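Local structure of glutamyl-tRNA synthetase (Methanothermobacter thermautotrophicus, 3AII) at residues Y404-L418 against R438-D451. The protein probably attaches glutamate to its tRNA, activating the amino acid with ATP and passing it to the acceptor end. Numbering follows the deposited sequence.
Sequences YFFAADPVKLEVVGL and RVLELRGEVYLPGD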
ATOM      1  N   TYR A 404     -23.841 -14.754   4.022  1.00 13.70           N
ATOM      2  CA  TYR A 404     -24.333 -15.159   5.340  1.00 11.70           C
ATOM      3  C   TYR A 404     -25.032 -13.990   6.035  1.00 12.57           C
ATOM      4  O   TYR A 404     -24.746 -12.824   5.732  1.00 16.43           O
ATOM      5  CB  TYR A 404     -23.169 -15.634   6.216  1.00 14.59           C
ATOM      6  CG  TYR A 404     -22.408 -16.797   5.615  1.00 11.58           C
ATOM      7  CD1 TYR A 404     -22.819 -18.106   5.843  1.00 14.74           C
ATOM      8  CD2 TYR A 404     -21.326 -16.580   4.775  1.00 12.33           C
ATOM      9  CE1 TYR A 404     -22.136 -19.178   5.274  1.00 16.77           C
ATOM     10  CE2 TYR A 404     -20.643 -17.642   4.200  1.00 14.97           C
ATOM     11  CZ  TYR A 404     -21.050 -18.932   4.462  1.00 16.69           C
ATOM     12  OH  TYR A 404     -20.364 -19.975   3.871  1.00 15.61           O
ATOM     13  N   PHE A 405     -25.906 -14.308   6.991  1.00 13.82           N
ATOM     14  CA  PHE A 405     -26.534 -13.292   7.852  1.00 15.01           C
ATOM     15  C   PHE A 405     -25.723 -13.132   9.139  1.00 13.83           C
ATOM     16  O   PHE A 405     -25.631 -14.076   9.933  1.00 15.39           O
ATOM     17  CB  PHE A 405     -27.963 -13.703   8.237  1.00 14.11           C
ATOM     18  CG  PHE A 405     -28.970 -13.613   7.113  1.00 14.37           C
ATOM     19  CD1 PHE A 405     -28.772 -12.752   6.039  1.00 16.47           C
ATOM     20  CD2 PHE A 405     -30.132 -14.373   7.156  1.00 18.30           C
ATOM     21  CE1 PHE A 405     -29.717 -12.672   5.004  1.00 16.18           C
ATOM     22  CE2 PHE A 405     -31.076 -14.289   6.127  1.00 16.56           C
ATOM     23  CZ  PHE A 405     -30.870 -13.431   5.067  1.00 15.50           C
ATOM     24  N   PHE A 406     -25.152 -11.943   9.334  1.00 15.68           N
ATOM     25  CA  PHE A 406     -24.497 -11.556  10.578  1.00 16.14           C
ATOM     26  C   PHE A 406     -25.302 -10.409  11.159  1.00 15.19           C
ATOM     27  O   PHE A 406     -25.457  -9.378  10.518  1.00 17.38           O
ATOM     28  CB  PHE A 406     -23.052 -11.108  10.302  1.00 12.75           C
ATOM     29  CG  PHE A 406     -22.394 -10.363  11.456  1.00 15.25           C
ATOM     30  CD1 PHE A 406     -22.004 -11.039  12.602  1.00 20.23           C
ATOM     31  CD2 PHE A 406     -22.147  -8.998  11.363  1.00 18.95           C
ATOM     32  CE1 PHE A 406     -21.393 -10.364  13.661  1.00 20.21           C
ATOM     33  CE2 PHE A 406     -21.528  -8.308  12.408  1.00 17.12           C
ATOM     34  CZ  PHE A 406     -21.153  -8.989  13.555  1.00 16.12           C
ATOM     35  N   ALA A 407     -25.829 -10.609  12.363  1.00 15.75           N
ATOM     36  CA  ALA A 407     -26.598  -9.573  13.043  1.00 16.37           C
ATOM     37  C   ALA A 407     -25.703  -8.876  14.065  1.00 15.22           C
ATOM     38  O   ALA A 407     -25.417  -9.437  15.127  1.00 19.11           O
ATOM     39  CB  ALA A 407     -27.816 -10.188  13.729  1.00 20.54           C
ATOM     40  N   ALA A 408     -25.259  -7.666  13.723  1.00 17.41           N
ATOM     41  CA  ALA A 408     -24.458  -6.833  14.621  1.00 18.46           C
ATOM     42  C   ALA A 408     -25.318  -6.342  15.788  1.00 17.22           C
ATOM     43  O   ALA A 408     -26.484  -6.024  15.591  1.00 21.18           O
ATOM     44  CB  ALA A 408     -23.922  -5.653  13.865  1.00 23.15           C
ATOM     45  N   ASP A 409     -24.727  -6.257  16.981  1.00 20.93           N
ATOM     46  CA  ASP A 409     -25.432  -5.764  18.176  1.00 22.22           C
ATOM     47  C   ASP A 409     -26.841  -6.338  18.252  1.00 22.34           C
ATOM     48  O   ASP A 409     -27.835  -5.606  18.289  1.00 24.39           O
ATOM     49  CB  ASP A 409     -25.462  -4.237  18.193  1.00 23.56           C
ATOM     50  CG  ASP A 409     -24.079  -3.630  18.379  1.00 29.91           C
ATOM     51  OD1 ASP A 409     -23.212  -4.274  19.013  1.00 29.72           O
ATOM     52  OD2 ASP A 409     -23.856  -2.512  17.883  1.00 35.46           O
ATOM     53  N   PRO A 410     -26.928  -7.667  18.279  1.00 19.34           N
ATOM     54  CA  PRO A 410     -28.215  -8.324  18.080  1.00 17.63           C
ATOM     55  C   PRO A 410     -29.145  -8.169  19.277  1.00 24.61           C
ATOM     56  O   PRO A 410     -28.705  -8.046  20.420  1.00 25.13           O
ATOM     57  CB  PRO A 410     -27.824  -9.788  17.897  1.00 20.85           C
ATOM     58  CG  PRO A 410     -26.543  -9.923  18.673  1.00 23.36           C
ATOM     59  CD  PRO A 410     -25.830  -8.633  18.447  1.00 19.52           C
ATOM     60  N   VAL A 411     -30.434  -8.133  18.977  1.00 20.72           N
ATOM     61  CA  VAL A 411     -31.441  -8.232  20.021  0.52 18.04           C
ATOM     62  C   VAL A 411     -32.178  -9.559  19.852  1.00 23.24           C
ATOM     63  O   VAL A 411     -32.561  -9.945  18.749  1.00 23.12           O
ATOM     64  CB  VAL A 411     -32.401  -7.035  20.023  0.52 20.40           C
ATOM     65  CG1 VAL A 411     -33.014  -6.834  18.655  0.52 16.15           C
ATOM     66  CG2 VAL A 411     -33.486  -7.225  21.090  0.52 22.26           C
ATOM     67  N   LYS A 412     -32.331 -10.286  20.954  1.00 20.28           N
ATOM     68  CA  LYS A 412     -32.960 -11.596  20.890  1.00 19.58           C
ATOM     69  C   LYS A 412     -34.449 -11.415  21.120  1.00 25.83           C
ATOM     70  O   LYS A 412     -34.857 -10.883  22.150  1.00 23.80           O
ATOM     71  CB  LYS A 412     -32.371 -12.548  21.929  1.00 25.78           C
ATOM     72  CG  LYS A 412     -32.861 -13.969  21.800  1.00 22.53           C
ATOM     73  CD  LYS A 412     -32.199 -14.884  22.826  1.00 32.83           C
ATOM     74  CE  LYS A 412     -32.589 -16.333  22.599  1.00 48.65           C
ATOM     75  NZ  LYS A 412     -32.101 -17.225  23.691  1.00 71.49           N
ATOM     76  N   LEU A 413     -35.251 -11.849  20.152  1.00 17.09           N
ATOM     77  CA  LEU A 413     -36.686 -11.613  20.182  1.00 18.12           C
ATOM     78  C   LEU A 413     -37.475 -12.871  19.837  1.00 21.17           C
ATOM     79  O   LEU A 413     -37.146 -13.591  18.890  1.00 21.49           O
ATOM     80  CB  LEU A 413     -37.062 -10.504  19.202  1.00 19.69           C
ATOM     81  CG  LEU A 413     -36.497  -9.113  19.495  1.00 20.97           C
ATOM     82  CD1 LEU A 413     -36.606  -8.182  18.285  1.00 18.52           C
ATOM     83  CD2 LEU A 413     -37.241  -8.537  20.694  1.00 21.11           C
ATOM     84  N   GLU A 414     -38.526 -13.129  20.607  1.00 18.42           N
ATOM     85  CA  GLU A 414     -39.443 -14.214  20.293  1.00 17.18           C
ATOM     86  C   GLU A 414     -40.395 -13.753  19.207  1.00 20.06           C
ATOM     87  O   GLU A 414     -40.913 -12.637  19.276  1.00 21.42           O
ATOM     88  CB  GLU A 414     -40.257 -14.584  21.536  1.00 22.31           C
ATOM     89  CG  GLU A 414     -41.314 -15.611  21.270  1.00 24.00           C
ATOM     90  CD  GLU A 414     -41.999 -16.063  22.538  1.00 31.85           C
ATOM     91  OE1 GLU A 414     -41.916 -15.327  23.545  1.00 29.51           O
ATOM     92  OE2 GLU A 414     -42.618 -17.149  22.524  1.00 33.61           O
ATOM     93  N   VAL A 415     -40.632 -14.592  18.199  1.00 17.97           N
ATOM     94  CA  VAL A 415     -41.667 -14.267  17.220  1.00 16.28           C
ATOM     95  C   VAL A 415     -42.998 -14.706  17.820  1.00 15.80           C
ATOM     96  O   VAL A 415     -43.396 -15.859  17.698  1.00 16.94           O
ATOM     97  CB  VAL A 415     -41.416 -14.945  15.851  1.00 13.64           C
ATOM     98  CG1 VAL A 415     -42.512 -14.571  14.855  1.00 19.09           C
ATOM     99  CG2 VAL A 415     -40.035 -14.541  15.320  1.00 18.38           C
ATOM    100  N   VAL A 416     -43.659 -13.786  18.517  1.00 16.88           N
ATOM    101  CA  VAL A 416     -44.890 -14.115  19.237  1.00 18.38           C
ATOM    102  C   VAL A 416     -46.021 -14.429  18.267  1.00 16.41           C
ATOM    103  O   VAL A 416     -46.299 -13.663  17.352  1.00 18.33           O
ATOM    104  CB  VAL A 416     -45.313 -12.953  20.151  1.00 17.15           C
ATOM    105  CG1 VAL A 416     -46.658 -13.242  20.817  1.00 19.40           C
ATOM    106  CG2 VAL A 416     -44.227 -12.681  21.197  1.00 22.75           C
ATOM    107  N   GLY A 417     -46.653 -15.583  18.443  1.00 17.98           N
ATOM    108  CA  GLY A 417     -47.751 -15.963  17.574  1.00 19.58           C
ATOM    109  C   GLY A 417     -47.354 -16.708  16.309  1.00 19.70           C
ATOM    110  O   GLY A 417     -48.201 -16.949  15.444  1.00 18.84           O
ATOM    111  N   LEU A 418     -46.076 -17.070  16.183  1.00 17.17           N
ATOM    112  CA  LEU A 418     -45.649 -17.894  15.052  1.00 16.67           C
ATOM    113  C   LEU A 418     -46.485 -19.174  15.053  1.00 20.91           C
ATOM    114  O   LEU A 418     -46.512 -19.903  16.052  1.00 20.02           O
ATOM    115  CB  LEU A 418     -44.165 -18.235  15.171  1.00 17.97           C
ATOM    116  CG  LEU A 418     -43.560 -19.059  14.035  1.00 21.50           C
ATOM    117  CD1 LEU A 418     -43.574 -18.266  12.728  1.00 17.52           C
ATOM    118  CD2 LEU A 418     -42.135 -19.485  14.394  1.00 19.41           C
ATOM    119  N   ARG A 438     -28.280 -22.184   1.953  1.00 13.79           N
ATOM    120  CA  ARG A 438     -28.393 -22.267   3.412  1.00 14.27           C
ATOM    121  C   ARG A 438     -29.819 -22.636   3.799  1.00 13.61           C
ATOM    122  O   ARG A 438     -30.775 -22.269   3.114  1.00 13.55           O
ATOM    123  CB  ARG A 438     -28.037 -20.927   4.068  1.00 11.08           C
ATOM    124  CG  ARG A 438     -26.682 -20.365   3.717  1.00 11.83           C
ATOM    125  CD  ARG A 438     -26.804 -19.028   2.991  1.00 15.97           C
ATOM    126  NE  ARG A 438     -27.292 -17.979   3.897  1.00 16.31           N
ATOM    127  CZ  ARG A 438     -27.616 -16.757   3.496  1.00 16.51           C
ATOM    128  NH1 ARG A 438     -28.006 -15.851   4.383  1.00 16.13           N
ATOM    129  NH2 ARG A 438     -27.557 -16.446   2.209  1.00 12.72           N
ATOM    130  N   VAL A 439     -29.963 -23.373   4.898  1.00 12.73           N
ATOM    131  CA  VAL A 439     -31.265 -23.726   5.436  1.00 15.00           C
ATOM    132  C   VAL A 439     -31.321 -23.174   6.828  1.00 22.69           C
ATOM    133  O   VAL A 439     -30.504 -23.524   7.684  1.00 20.44           O
ATOM    134  CB  VAL A 439     -31.482 -25.246   5.470  1.00 13.48           C
ATOM    135  CG1 VAL A 439     -32.878 -25.580   5.983  1.00 16.33           C
ATOM    136  CG2 VAL A 439     -31.268 -25.809   4.065  1.00 14.07           C
ATOM    137  N   LEU A 440     -32.269 -22.278   7.037  1.00 16.50           N
ATOM    138  CA  LEU A 440     -32.439 -21.618   8.324  1.00 17.80           C
ATOM    139  C   LEU A 440     -33.756 -22.062   8.918  1.00 19.42           C
ATOM    140  O   LEU A 440     -34.799 -21.962   8.271  1.00 21.89           O
ATOM    141  CB  LEU A 440     -32.468 -20.109   8.140  1.00 15.20           C
ATOM    142  CG  LEU A 440     -31.201 -19.500   7.538  1.00 21.56           C
ATOM    143  CD1 LEU A 440     -31.271 -17.991   7.508  1.00 26.05           C
ATOM    144  CD2 LEU A 440     -30.007 -19.937   8.344  1.00 24.07           C
ATOM    145  N   GLU A 441     -33.705 -22.552  10.148  1.00 15.98           N
ATOM    146  CA  GLU A 441     -34.889 -23.072  10.796  1.00 17.05           C
ATOM    147  C   GLU A 441     -35.446 -22.046  11.788  1.00 19.56           C
ATOM    148  O   GLU A 441     -34.887 -21.842  12.867  1.00 20.37           O
ATOM    149  CB  GLU A 441     -34.568 -24.381  11.517  1.00 21.09           C
ATOM    150  CG  GLU A 441     -33.970 -25.467  10.632  1.00 27.87           C
ATOM    151  CD  GLU A 441     -35.007 -26.241   9.837  1.00 28.77           C
ATOM    152  OE1 GLU A 441     -36.216 -25.881   9.885  1.00 25.08           O
ATOM    153  OE2 GLU A 441     -34.603 -27.226   9.170  1.00 24.24           O
ATOM    154  N   LEU A 442     -36.542 -21.401  11.413  1.00 18.10           N
ATOM    155  CA  LEU A 442     -37.203 -20.459  12.304  1.00 16.58           C
ATOM    156  C   LEU A 442     -38.180 -21.237  13.190  1.00 23.98           C
ATOM    157  O   LEU A 442     -39.131 -21.842  12.689  1.00 24.70           O
ATOM    158  CB  LEU A 442     -37.948 -19.412  11.471  1.00 16.68           C
ATOM    159  CG  LEU A 442     -38.903 -18.533  12.277  1.00 26.05           C
ATOM    160  CD1 LEU A 442     -38.106 -17.672  13.237  1.00 27.83           C
ATOM    161  CD2 LEU A 442     -39.773 -17.682  11.353  1.00 26.68           C
ATOM    162  N   ARG A 443     -37.932 -21.247  14.498  1.00 19.34           N
ATOM    163  CA  ARG A 443     -38.716 -22.094  15.412  1.00 23.32           C
ATOM    164  C   ARG A 443     -39.448 -21.282  16.464  1.00 25.13           C
ATOM    165  O   ARG A 443     -40.563 -21.635  16.868  1.00 26.58           O
ATOM    166  CB  ARG A 443     -37.823 -23.118  16.124  1.00 27.62           C
ATOM    167  CG  ARG A 443     -37.389 -24.292  15.274  1.00 45.76           C
ATOM    168  CD  ARG A 443     -36.511 -25.246  16.075  1.00 54.51           C
ATOM    169  NE  ARG A 443     -37.236 -25.872  17.180  1.00 43.82           N
ATOM    170  CZ  ARG A 443     -36.682 -26.695  18.065  1.00 80.99           C
ATOM    171  NH1 ARG A 443     -35.391 -26.993  17.980  1.00 66.27           N
ATOM    172  NH2 ARG A 443     -37.419 -27.221  19.037  1.00 69.02           N
ATOM    173  N   GLY A 444     -38.807 -20.220  16.944  1.00 21.65           N
ATOM    174  CA  GLY A 444     -39.437 -19.340  17.915  1.00 25.92           C
ATOM    175  C   GLY A 444     -38.701 -18.029  18.119  1.00 28.82           C
ATOM    176  O   GLY A 444     -39.264 -16.960  17.908  1.00 28.66           O
ATOM    177  N   GLU A 445     -37.438 -18.105  18.525  1.00 24.11           N
ATOM    178  CA  GLU A 445     -36.662 -16.899  18.805  1.00 16.68           C
ATOM    179  C   GLU A 445     -35.673 -16.604  17.684  1.00 19.46           C
ATOM    180  O   GLU A 445     -35.146 -17.520  17.048  1.00 20.07           O
ATOM    181  CB  GLU A 445     -35.890 -17.041  20.119  1.00 21.46           C
ATOM    182  CG  GLU A 445     -36.766 -16.947  21.369  1.00 25.89           C
ATOM    183  CD  GLU A 445     -35.967 -17.156  22.637  1.00 46.93           C
ATOM    184  OE1 GLU A 445     -35.170 -18.118  22.682  1.00 39.67           O
ATOM    185  OE2 GLU A 445     -36.136 -16.363  23.586  1.00 61.68           O
ATOM    186  N   VAL A 446     -35.424 -15.323  17.452  1.00 17.71           N
ATOM    187  CA  VAL A 446     -34.416 -14.906  16.477  1.00 18.77           C
ATOM    188  C   VAL A 446     -33.557 -13.799  17.047  1.00 18.44           C
ATOM    189  O   VAL A 446     -33.946 -13.114  18.000  1.00 20.22           O
ATOM    190  CB  VAL A 446     -35.046 -14.378  15.168  1.00 16.98           C
ATOM    191  CG1 VAL A 446     -35.893 -15.433  14.513  1.00 20.98           C
ATOM    192  CG2 VAL A 446     -35.883 -13.093  15.427  1.00 21.25           C
ATOM    193  N   TYR A 447     -32.379 -13.624  16.460  1.00 17.16           N
ATOM    194  CA  TYR A 447     -31.591 -12.429  16.707  1.00 16.93           C
ATOM    195  C   TYR A 447     -31.772 -11.463  15.547  1.00 16.82           C
ATOM    196  O   TYR A 447     -31.630 -11.853  14.380  1.00 18.45           O
ATOM    197  CB  TYR A 447     -30.109 -12.788  16.838  1.00 14.20           C
ATOM    198  CG  TYR A 447     -29.754 -13.544  18.100  1.00 16.64           C
ATOM    199  CD1 TYR A 447     -29.535 -14.914  18.068  1.00 20.66           C
ATOM    200  CD2 TYR A 447     -29.588 -12.875  19.312  1.00 22.31           C
ATOM    201  CE1 TYR A 447     -29.188 -15.612  19.214  1.00 24.26           C
ATOM    202  CE2 TYR A 447     -29.243 -13.565  20.467  1.00 21.99           C
ATOM    203  CZ  TYR A 447     -29.036 -14.930  20.406  1.00 25.89           C
ATOM    204  OH  TYR A 447     -28.679 -15.626  21.542  1.00 28.17           O
ATOM    205  N   LEU A 448     -32.108 -10.211  15.849  1.00 16.18           N
ATOM    206  CA  LEU A 448     -32.149  -9.167  14.828  1.00 14.04           C
ATOM    207  C   LEU A 448     -31.060  -8.141  15.086  1.00 20.14           C
ATOM    208  O   LEU A 448     -30.725  -7.867  16.239  1.00 20.75           O
ATOM    209  CB  LEU A 448     -33.490  -8.429  14.831  1.00 15.75           C
ATOM    210  CG  LEU A 448     -34.761  -9.224  14.584  1.00 18.15           C
ATOM    211  CD1 LEU A 448     -35.968  -8.274  14.511  1.00 21.23           C
ATOM    212  CD2 LEU A 448     -34.638 -10.007  13.308  1.00 15.83           C
ATOM    213  N   PRO A 449     -30.511  -7.560  14.016  1.00 17.04           N
ATOM    214  CA  PRO A 449     -29.514  -6.499  14.206  1.00 18.75           C
ATOM    215  C   PRO A 449     -30.145  -5.330  14.934  1.00 27.74           C
ATOM    216  O   PRO A 449     -31.184  -4.834  14.505  1.00 24.10           O
ATOM    217  CB  PRO A 449     -29.131  -6.102  12.774  1.00 21.91           C
ATOM    218  CG  PRO A 449     -30.253  -6.602  11.909  1.00 23.57           C
ATOM    219  CD  PRO A 449     -30.817  -7.810  12.597  1.00 17.70           C
ATOM    220  N   GLY A 450     -29.541  -4.908  16.036  1.00 24.66           N
ATOM    221  CA  GLY A 450     -30.185  -3.939  16.907  1.00 30.32           C
ATOM    222  C   GLY A 450     -30.073  -2.483  16.497  1.00 40.01           C
ATOM    223  O   GLY A 450     -30.846  -1.650  16.966  1.00 38.79           O
ATOM    224  N   ASP A 451     -29.119  -2.169  15.627  1.00 40.93           N
ATOM    225  CA  ASP A 451     -28.836  -0.777  15.273  1.00 52.35           C
ATOM    226  C   ASP A 451     -29.905  -0.135  14.390  1.00 37.06           C
ATOM    227  O   ASP A 451     -30.193  -0.613  13.292  1.00 39.10           O
ATOM    228  CB  ASP A 451     -27.458  -0.656  14.613  1.00 55.27           C
ATOM    229  CG  ASP A 451     -26.325  -0.987  15.569  1.00 72.55           C
ATOM    230  OD1 ASP A 451     -26.537  -0.885  16.799  1.00 52.77           O
ATOM    231  OD2 ASP A 451     -25.224  -1.346  15.093  1.00 64.45           O
TER
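Lys412 and Tyr447, a non-hydrogen-bonded pair in the antiparallel ladder of strands 410-416 and 445-449, lie side by side on one face of the sheet and show how an aliphatic chain fits itself to a ring. With CG anti to the backbone N (chi1 -173°), the extended lysine lays CG over one ring face, CB 3.6 Å from Tyr447 CE2, passes CD by the OH, then offers NZ to Glu445 OE1 in a salt bridge of 3.4 Å. Tyr447 CD2 wedges into the groove between Pro410 CB and Lys412 CB, 3.8 Å from each. Leu413 N to Val446 O, 2.8 Å, ties the strands at the next, hydrogen-bonded pair. On the other face Leu413 CD1 meets Leu448 CD1; ending the type II turn, Leu418 CD2 rests against Leu442 CG and the Arg443 carbonyl O.

Away from the ladder, the Ala407 methyl fits against the Pro449 ring, and Arg438 sets NH1 3.4 Å above the centre of the Phe405 ring, a cation-pi contact; Leu440 CD1 touches the ring obliquely. A serine at Phe405 would probably leave Arg438 without this aromatic cover and open a gap beside Leu440. Glu517 and Glu532 also hold the guanidinium by salt bridges. In this anticodon-binding domain, strand 489-495 flanks 445-449, and its Trp493 meets Phe405, Leu440 and Leu448.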